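Local coordinates for protein Mn transporter subunit (Synechocystis sp. PCC 6803, PDB 3UJP) that probably captures manganese ions as the periplasmic substrate-binding subunit of an ABC-type manganese importer, at residues 50-55 with 158-163; 213-216 with 222-225. All coordinates share one frame; numbering follows the deposited sequence.

Contact 1: 50-55 with 158-163; sequences GDKLVV and AKYYNA. With ZN (zinc ion), chain H.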
ATOM      1  N   GLY A  50       7.536  -2.824   7.425  1.00 71.46           N
ATOM      2  CA  GLY A  50       7.089  -1.470   7.594  1.00 73.78           C
ATOM      3  C   GLY A  50       6.545  -1.044   6.274  1.00 73.27           C
ATOM      4  O   GLY A  50       5.989  -1.859   5.534  1.00 69.81           O
ATOM      5  N   ASP A  51       6.693   0.245   5.999  1.00 75.87           N
ATOM      6  CA  ASP A  51       6.312   0.783   4.719  1.00 78.71           C
ATOM      7  C   ASP A  51       7.473   0.718   3.725  1.00 82.67           C
ATOM      8  O   ASP A  51       7.334   1.182   2.580  1.00 82.07           O
ATOM      9  CB  ASP A  51       5.689   2.184   4.845  1.00 80.51           C
ATOM     10  CG  ASP A  51       6.455   3.104   5.781  1.00 94.06           C
ATOM     11  OD1 ASP A  51       7.702   3.039   5.866  1.00 88.54           O
ATOM     12  OD2 ASP A  51       5.808   3.947   6.430  1.00 98.36           O
ATOM     13  N   LYS A  52       8.583   0.102   4.156  1.00 71.61           N
ATOM     14  CA  LYS A  52       9.768  -0.140   3.292  1.00 71.37           C
ATOM     15  C   LYS A  52       9.672  -1.235   2.194  1.00 72.97           C
ATOM     16  O   LYS A  52      10.302  -1.093   1.156  1.00 77.40           O
ATOM     17  CB  LYS A  52      11.021  -0.392   4.126  1.00 69.38           C
ATOM     18  CG  LYS A  52      11.362   0.723   5.060  1.00 75.82           C
ATOM     19  CD  LYS A  52      11.490   2.041   4.311  1.00 83.56           C
ATOM     20  CE  LYS A  52      11.719   3.215   5.252  1.00 83.20           C
ATOM     21  NZ  LYS A  52      10.617   3.333   6.267  1.00 86.34           N
ATOM     22  N   LEU A  53       8.935  -2.325   2.434  1.00 74.21           N
ATOM     23  CA  LEU A  53       8.608  -3.327   1.405  1.00 69.60           C
ATOM     24  C   LEU A  53       7.096  -3.435   1.311  1.00 72.50           C
ATOM     25  O   LEU A  53       6.355  -2.840   2.107  1.00 77.88           O
ATOM     26  CB  LEU A  53       9.162  -4.709   1.756  1.00 65.54           C
ATOM     27  CG  LEU A  53      10.670  -4.843   1.998  1.00 76.43           C
ATOM     28  CD1 LEU A  53      11.086  -6.298   2.195  1.00 73.92           C
ATOM     29  CD2 LEU A  53      11.492  -4.211   0.880  1.00 79.58           C
ATOM     30  N   VAL A  54       6.630  -4.205   0.342  1.00 66.03           N
ATOM     31  CA  VAL A  54       5.192  -4.380   0.192  1.00 70.03           C
ATOM     32  C   VAL A  54       4.851  -5.855   0.260  1.00 75.30           C
ATOM     33  O   VAL A  54       5.111  -6.616  -0.672  1.00 76.16           O
ATOM     34  CB  VAL A  54       4.606  -3.691  -1.076  1.00 72.90           C
ATOM     35  CG1 VAL A  54       5.675  -3.419  -2.105  1.00 75.33           C
ATOM     36  CG2 VAL A  54       3.447  -4.505  -1.655  1.00 70.16           C
ATOM     37  N   VAL A  55       4.290  -6.245   1.398  1.00 77.00           N
ATOM     38  CA  VAL A  55       4.106  -7.638   1.712  1.00 65.66           C
ATOM     39  C   VAL A  55       2.749  -8.078   1.274  1.00 72.61           C
ATOM     40  O   VAL A  55       1.771  -7.347   1.452  1.00 75.81           O
ATOM     41  CB  VAL A  55       4.178  -7.841   3.186  1.00 65.71           C
ATOM     42  CG1 VAL A  55       3.934  -9.298   3.480  1.00 64.98           C
ATOM     43  CG2 VAL A  55       5.526  -7.376   3.683  1.00 66.06           C
ATOM     44  N   ALA A 158      18.239  -1.567   5.678  1.00 75.25           N
ATOM     45  CA  ALA A 158      18.602  -2.400   6.821  1.00 69.73           C
ATOM     46  C   ALA A 158      18.163  -1.836   8.155  1.00 76.68           C
ATOM     47  O   ALA A 158      17.539  -2.555   8.961  1.00 81.37           O
ATOM     48  CB  ALA A 158      20.106  -2.632   6.847  1.00 71.10           C
ATOM     49  N   LYS A 159      18.513  -0.560   8.385  1.00 76.99           N
ATOM     50  CA  LYS A 159      18.357   0.104   9.687  1.00 76.33           C
ATOM     51  C   LYS A 159      16.923  -0.002  10.166  1.00 80.39           C
ATOM     52  O   LYS A 159      16.674  -0.275  11.344  1.00 80.41           O
ATOM     53  CB  LYS A 159      18.799   1.567   9.619  1.00 75.68           C
ATOM     54  CG  LYS A 159      17.891   2.456   8.793  1.00 83.27           C
ATOM     55  CD  LYS A 159      18.449   3.879   8.652  1.00 91.40           C
ATOM     56  CE  LYS A 159      18.278   4.381   7.207  1.00101.77           C
ATOM     57  NZ  LYS A 159      19.026   5.641   6.891  1.00101.39           N
ATOM     58  N   TYR A 160      15.989   0.185   9.231  1.00 76.56           N
ATOM     59  CA  TYR A 160      14.572  -0.006   9.489  1.00 77.08           C
ATOM     60  C   TYR A 160      14.246  -1.442   9.919  1.00 75.23           C
ATOM     61  O   TYR A 160      13.644  -1.636  10.978  1.00 75.46           O
ATOM     62  CB  TYR A 160      13.746   0.420   8.276  1.00 78.27           C
ATOM     63  CG  TYR A 160      13.849   1.906   7.961  1.00 83.10           C
ATOM     64  CD1 TYR A 160      14.911   2.419   7.220  1.00 85.75           C
ATOM     65  CD2 TYR A 160      12.881   2.795   8.403  1.00 84.42           C
ATOM     66  CE1 TYR A 160      15.004   3.783   6.930  1.00 89.87           C
ATOM     67  CE2 TYR A 160      12.968   4.161   8.127  1.00 93.72           C
ATOM     68  CZ  TYR A 160      14.029   4.650   7.385  1.00 93.87           C
ATOM     69  OH  TYR A 160      14.098   6.006   7.109  1.00 88.43           O
ATOM     70  N   TYR A 161      14.647  -2.445   9.133  1.00 68.78           N
ATOM     71  CA  TYR A 161      14.386  -3.851   9.504  1.00 70.30           C
ATOM     72  C   TYR A 161      14.853  -4.226  10.907  1.00 75.55           C
ATOM     73  O   TYR A 161      14.145  -4.930  11.635  1.00 73.90           O
ATOM     74  CB  TYR A 161      14.952  -4.829   8.473  1.00 68.16           C
ATOM     75  CG  TYR A 161      14.509  -4.479   7.081  1.00 63.07           C
ATOM     76  CD1 TYR A 161      13.182  -4.264   6.815  1.00 66.34           C
ATOM     77  CD2 TYR A 161      15.424  -4.266   6.057  1.00 66.58           C
ATOM     78  CE1 TYR A 161      12.766  -3.902   5.565  1.00 72.15           C
ATOM     79  CE2 TYR A 161      15.020  -3.888   4.817  1.00 63.00           C
ATOM     80  CZ  TYR A 161      13.682  -3.714   4.566  1.00 70.61           C
ATOM     81  OH  TYR A 161      13.221  -3.351   3.310  1.00 79.48           O
ATOM     82  N   ASN A 162      16.030  -3.767  11.303  1.00 70.94           N
ATOM     83  CA  ASN A 162      16.463  -4.043  12.661  1.00 72.61           C
ATOM     84  C   ASN A 162      15.574  -3.340  13.666  1.00 76.52           C
ATOM     85  O   ASN A 162      15.210  -3.896  14.697  1.00 75.93           O
ATOM     86  CB  ASN A 162      17.901  -3.602  12.854  1.00 76.41           C
ATOM     87  CG  ASN A 162      18.819  -4.207  11.838  1.00 81.59           C
ATOM     88  OD1 ASN A 162      18.986  -3.671  10.740  1.00 79.64           O
ATOM     89  ND2 ASN A 162      19.411  -5.348  12.188  1.00 84.90           N
ATOM     90  N   ALA A 163      15.230  -2.103  13.355  1.00 77.99           N
ATOM     91  CA  ALA A 163      14.435  -1.299  14.251  1.00 69.66           C
ATOM     92  C   ALA A 163      13.037  -1.855  14.379  1.00 70.79           C
ATOM     93  O   ALA A 163      12.439  -1.757  15.435  1.00 80.97           O
ATOM     94  CB  ALA A 163      14.375   0.098  13.750  1.00 71.88           C
TER
HETATM   95 ZN    ZN H 331       7.748   5.203   7.327  1.00113.71          ZN
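Lys52 lays the end of its side chain across the ring of Tyr160 and crosses it at about a right angle, a worked example of how an aliphatic chain and a phenol can pin a loop to a helix. CE stands over the middle of the Tyr160 ring, 3.3 Å from its centroid and 13° off the normal, a CH-pi contact. Bends at chi2 (-55°) and chi4 (-57°) fold the lysine back over the ring and bring NZ round towards its own loop, where it forms a salt bridge with Asp51, 3.0 Å from NZ to OD1.

The tighter part is mostly apolar and buried: Leu53 brings CG and CD2 against the hydroxyl end of Tyr161, and CG of Leu53 lies 4.1 Å from CZ of Tyr161. The same hydroxyl lies by the base of the lysine, Tyr161 OH 3.8 Å from Lys52 CB.

The other side is looser and largely ionic. Asp51 grips a zinc ion with both carboxylate oxygens, OD2 at 2.5 Å and OD1 at 2.6 Å, and Glu30 of a third subunit binds the same metal, making this edge of the loop a junction between chains. The Asp51 carboxylate faces the zinc ion and Lys52 NZ, which would probably favour its charged form. Tyr160 also packs on Pro118 of a second subunit.

Inward, Leu53 rests on Val34 of strand 33-36 and on Phe150 of helix 136-153, whose ring Tyr161 meets edge-to-face. The contact therefore fastens the turn between helix 39-49 and an outermost strand, 54-57, to the first turns of the long helix 158-183.

Contact 2: 213-216 with 222-225; sequences YMWP and QFTP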
ATOM      1  N   TYR A 213      -6.185 -33.857  20.065  1.00 83.06           N
ATOM      2  CA  TYR A 213      -6.593 -33.444  18.723  1.00 77.92           C
ATOM      3  C   TYR A 213      -7.414 -34.500  17.974  1.00 81.74           C
ATOM      4  O   TYR A 213      -7.274 -35.700  18.222  1.00 87.50           O
ATOM      5  CB  TYR A 213      -5.373 -33.022  17.909  1.00 74.00           C
ATOM      6  CG  TYR A 213      -4.236 -34.004  17.937  1.00 76.57           C
ATOM      7  CD1 TYR A 213      -4.322 -35.210  17.251  1.00 77.86           C
ATOM      8  CD2 TYR A 213      -3.059 -33.717  18.623  1.00 79.48           C
ATOM      9  CE1 TYR A 213      -3.273 -36.120  17.252  1.00 77.91           C
ATOM     10  CE2 TYR A 213      -1.989 -34.619  18.637  1.00 78.60           C
ATOM     11  CZ  TYR A 213      -2.103 -35.824  17.941  1.00 85.30           C
ATOM     12  OH  TYR A 213      -1.061 -36.736  17.929  1.00 86.98           O
ATOM     13  N   MET A 214      -8.281 -34.054  17.071  1.00 76.08           N
ATOM     14  CA  MET A 214      -9.111 -34.982  16.304  1.00 78.00           C
ATOM     15  C   MET A 214      -8.316 -35.584  15.132  1.00 79.95           C
ATOM     16  O   MET A 214      -8.662 -36.652  14.612  1.00 84.96           O
ATOM     17  CB  MET A 214     -10.384 -34.297  15.823  1.00 74.42           C
ATOM     18  CG  MET A 214     -11.558 -35.212  15.695  1.00 71.69           C
ATOM     19  SD  MET A 214     -13.073 -34.259  15.879  1.00 88.55           S
ATOM     20  CE  MET A 214     -13.120 -33.307  14.352  1.00 73.22           C
ATOM     21  N   TRP A 215      -7.243 -34.885  14.742  1.00 75.50           N
ATOM     22  CA  TRP A 215      -6.269 -35.370  13.757  1.00 71.55           C
ATOM     23  C   TRP A 215      -4.966 -34.569  13.823  1.00 68.86           C
ATOM     24  O   TRP A 215      -4.984 -33.340  13.987  1.00 68.95           O
ATOM     25  CB  TRP A 215      -6.847 -35.347  12.340  1.00 68.65           C
ATOM     26  CG  TRP A 215      -7.127 -33.998  11.830  1.00 64.01           C
ATOM     27  CD1 TRP A 215      -6.253 -33.165  11.237  1.00 69.27           C
ATOM     28  CD2 TRP A 215      -8.382 -33.313  11.867  1.00 64.70           C
ATOM     29  NE1 TRP A 215      -6.877 -32.001  10.889  1.00 69.92           N
ATOM     30  CE2 TRP A 215      -8.189 -32.066  11.270  1.00 64.73           C
ATOM     31  CE3 TRP A 215      -9.653 -33.648  12.335  1.00 71.81           C
ATOM     32  CZ2 TRP A 215      -9.213 -31.140  11.121  1.00 69.03           C
ATOM     33  CZ3 TRP A 215     -10.667 -32.736  12.196  1.00 73.35           C
ATOM     34  CH2 TRP A 215     -10.447 -31.493  11.590  1.00 72.40           C
ATOM     35  N   PRO A 216      -3.833 -35.274  13.684  1.00 71.36           N
ATOM     36  CA  PRO A 216      -2.496 -34.733  13.921  1.00 71.00           C
ATOM     37  C   PRO A 216      -2.289 -33.447  13.150  1.00 69.99           C
ATOM     38  O   PRO A 216      -2.008 -32.398  13.756  1.00 71.50           O
ATOM     39  CB  PRO A 216      -1.581 -35.820  13.349  1.00 72.33           C
ATOM     40  CG  PRO A 216      -2.366 -37.080  13.394  1.00 71.18           C
ATOM     41  CD  PRO A 216      -3.785 -36.648  13.145  1.00 72.09           C
ATOM     42  N   GLN A 222     -10.059 -37.038   4.952  1.00 76.87           N
ATOM     43  CA  GLN A 222     -10.895 -36.442   5.988  1.00 75.48           C
ATOM     44  C   GLN A 222     -10.849 -37.267   7.270  1.00 77.51           C
ATOM     45  O   GLN A 222     -10.754 -38.493   7.228  1.00 75.10           O
ATOM     46  CB  GLN A 222     -12.338 -36.308   5.501  1.00 71.83           C
ATOM     47  CG  GLN A 222     -12.469 -36.062   4.007  1.00 72.68           C
ATOM     48  CD  GLN A 222     -13.702 -35.253   3.654  1.00 79.42           C
ATOM     49  OE1 GLN A 222     -14.456 -34.835   4.534  1.00 87.09           O
ATOM     50  NE2 GLN A 222     -13.914 -35.028   2.363  1.00 81.70           N
ATOM     51  N   PHE A 223     -10.916 -36.585   8.409  1.00 73.86           N
ATOM     52  CA  PHE A 223     -10.876 -37.246   9.689  1.00 73.40           C
ATOM     53  C   PHE A 223     -11.907 -38.358   9.637  1.00 73.51           C
ATOM     54  O   PHE A 223     -12.783 -38.405   8.761  1.00 75.25           O
ATOM     55  CB  PHE A 223     -11.119 -36.291  10.864  1.00 73.26           C
ATOM     56  CG  PHE A 223     -12.538 -35.874  10.992  1.00 73.35           C
ATOM     57  CD1 PHE A 223     -13.503 -36.769  11.434  1.00 75.83           C
ATOM     58  CD2 PHE A 223     -12.923 -34.609  10.630  1.00 69.52           C
ATOM     59  CE1 PHE A 223     -14.825 -36.407  11.508  1.00 74.65           C
ATOM     60  CE2 PHE A 223     -14.239 -34.239  10.706  1.00 73.11           C
ATOM     61  CZ  PHE A 223     -15.198 -35.145  11.141  1.00 69.79           C
ATOM     62  N   THR A 224     -11.797 -39.241  10.609  1.00 70.52           N
ATOM     63  CA  THR A 224     -12.520 -40.490  10.589  1.00 72.44           C
ATOM     64  C   THR A 224     -13.324 -40.629  11.890  1.00 76.96           C
ATOM     65  O   THR A 224     -13.121 -39.856  12.840  1.00 78.40           O
ATOM     66  CB  THR A 224     -11.514 -41.617  10.435  1.00 65.04           C
ATOM     67  OG1 THR A 224     -11.099 -42.099  11.723  1.00 64.99           O
ATOM     68  CG2 THR A 224     -10.298 -41.134   9.621  1.00 73.12           C
ATOM     69  N   PRO A 225     -14.262 -41.581  11.936  1.00 76.83           N
ATOM     70  CA  PRO A 225     -15.117 -41.638  13.120  1.00 75.64           C
ATOM     71  C   PRO A 225     -14.514 -42.416  14.296  1.00 79.18           C
ATOM     72  O   PRO A 225     -15.090 -42.325  15.392  1.00 78.41           O
ATOM     73  CB  PRO A 225     -16.380 -42.325  12.601  1.00 74.91           C
ATOM     74  CG  PRO A 225     -16.211 -42.400  11.111  1.00 74.83           C
ATOM     75  CD  PRO A 225     -14.767 -42.439  10.863  1.00 72.85           C
TER
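Met214 comes over one face of the Phe223 ring, while Trp215 lies alongside, next to CB and CD2: a Met-aromatic contact beside a nearly parallel aromatic pair, in the loop that leads from strand 210-213 to helix 225-236. The chain turns a corner at Met214, and this residue and the next, Trp215, share one phenyl group as their common partner.

The aromatic component is a slid pair. The six-membered ring of Trp215 and the Phe223 ring are nearly parallel, at 7°, but their centroids are 5.5 Å apart, leaving little overlap. Contact is made instead by CE3 and CZ3 of the indole's six-membered ring: CE3 of Trp215 lies 3.4 Å from CB of Phe223, while neighbouring CZ3 reaches CD2. In Phe223, chi1 of 74° sets CG between the backbone N and the carbonyl carbon and, with chi2 of 72°, turns the CD2 side of the ring to the indole.

Replacing Trp215 by an alanine would probably leave the CB and CD2 side of Phe223 without its partner and set the phenyl ring freer to turn.

Backbone bonding places this cluster near the metal site. Trp215 pairs with Cys196 and Gly198, the neighbours of the manganese ligand Glu197, and its side chain comes within about 7 Å of the ion. Phe223 also packs on Val228 of helix 225-236, of which Thr224 is the N-cap.

The sulfur and methyl contacts complete the set. SD of Met214 lies almost on the ring normal, 5.0 Å from the Phe223 centroid; CE is closer, 4.0 Å from that centroid and displaced towards the CD2 and CE2 rim.

In the fold
From the N terminus the chain passes through strand 33-36 and helix 39-49 before contact 1 closes a long loop of 102 residues, which contains the manganese ligands His66 and His131. Helix 158-183 then carries it away, probably as the lobe-spanning helix of this binding-protein family. Glu197 follows, and contact 2 closes a short loop of only five residues; Asp272, the remaining ligand, comes later. The contacts are in series, neither nested nor crossed, with centres 41 Å apart on opposite sides of the chain's centre. Contact 1 joins the four-stranded sheet to the long helix, whereas contact 2 draws together the two ends of the loop between strand 210-213 and helix 225-236.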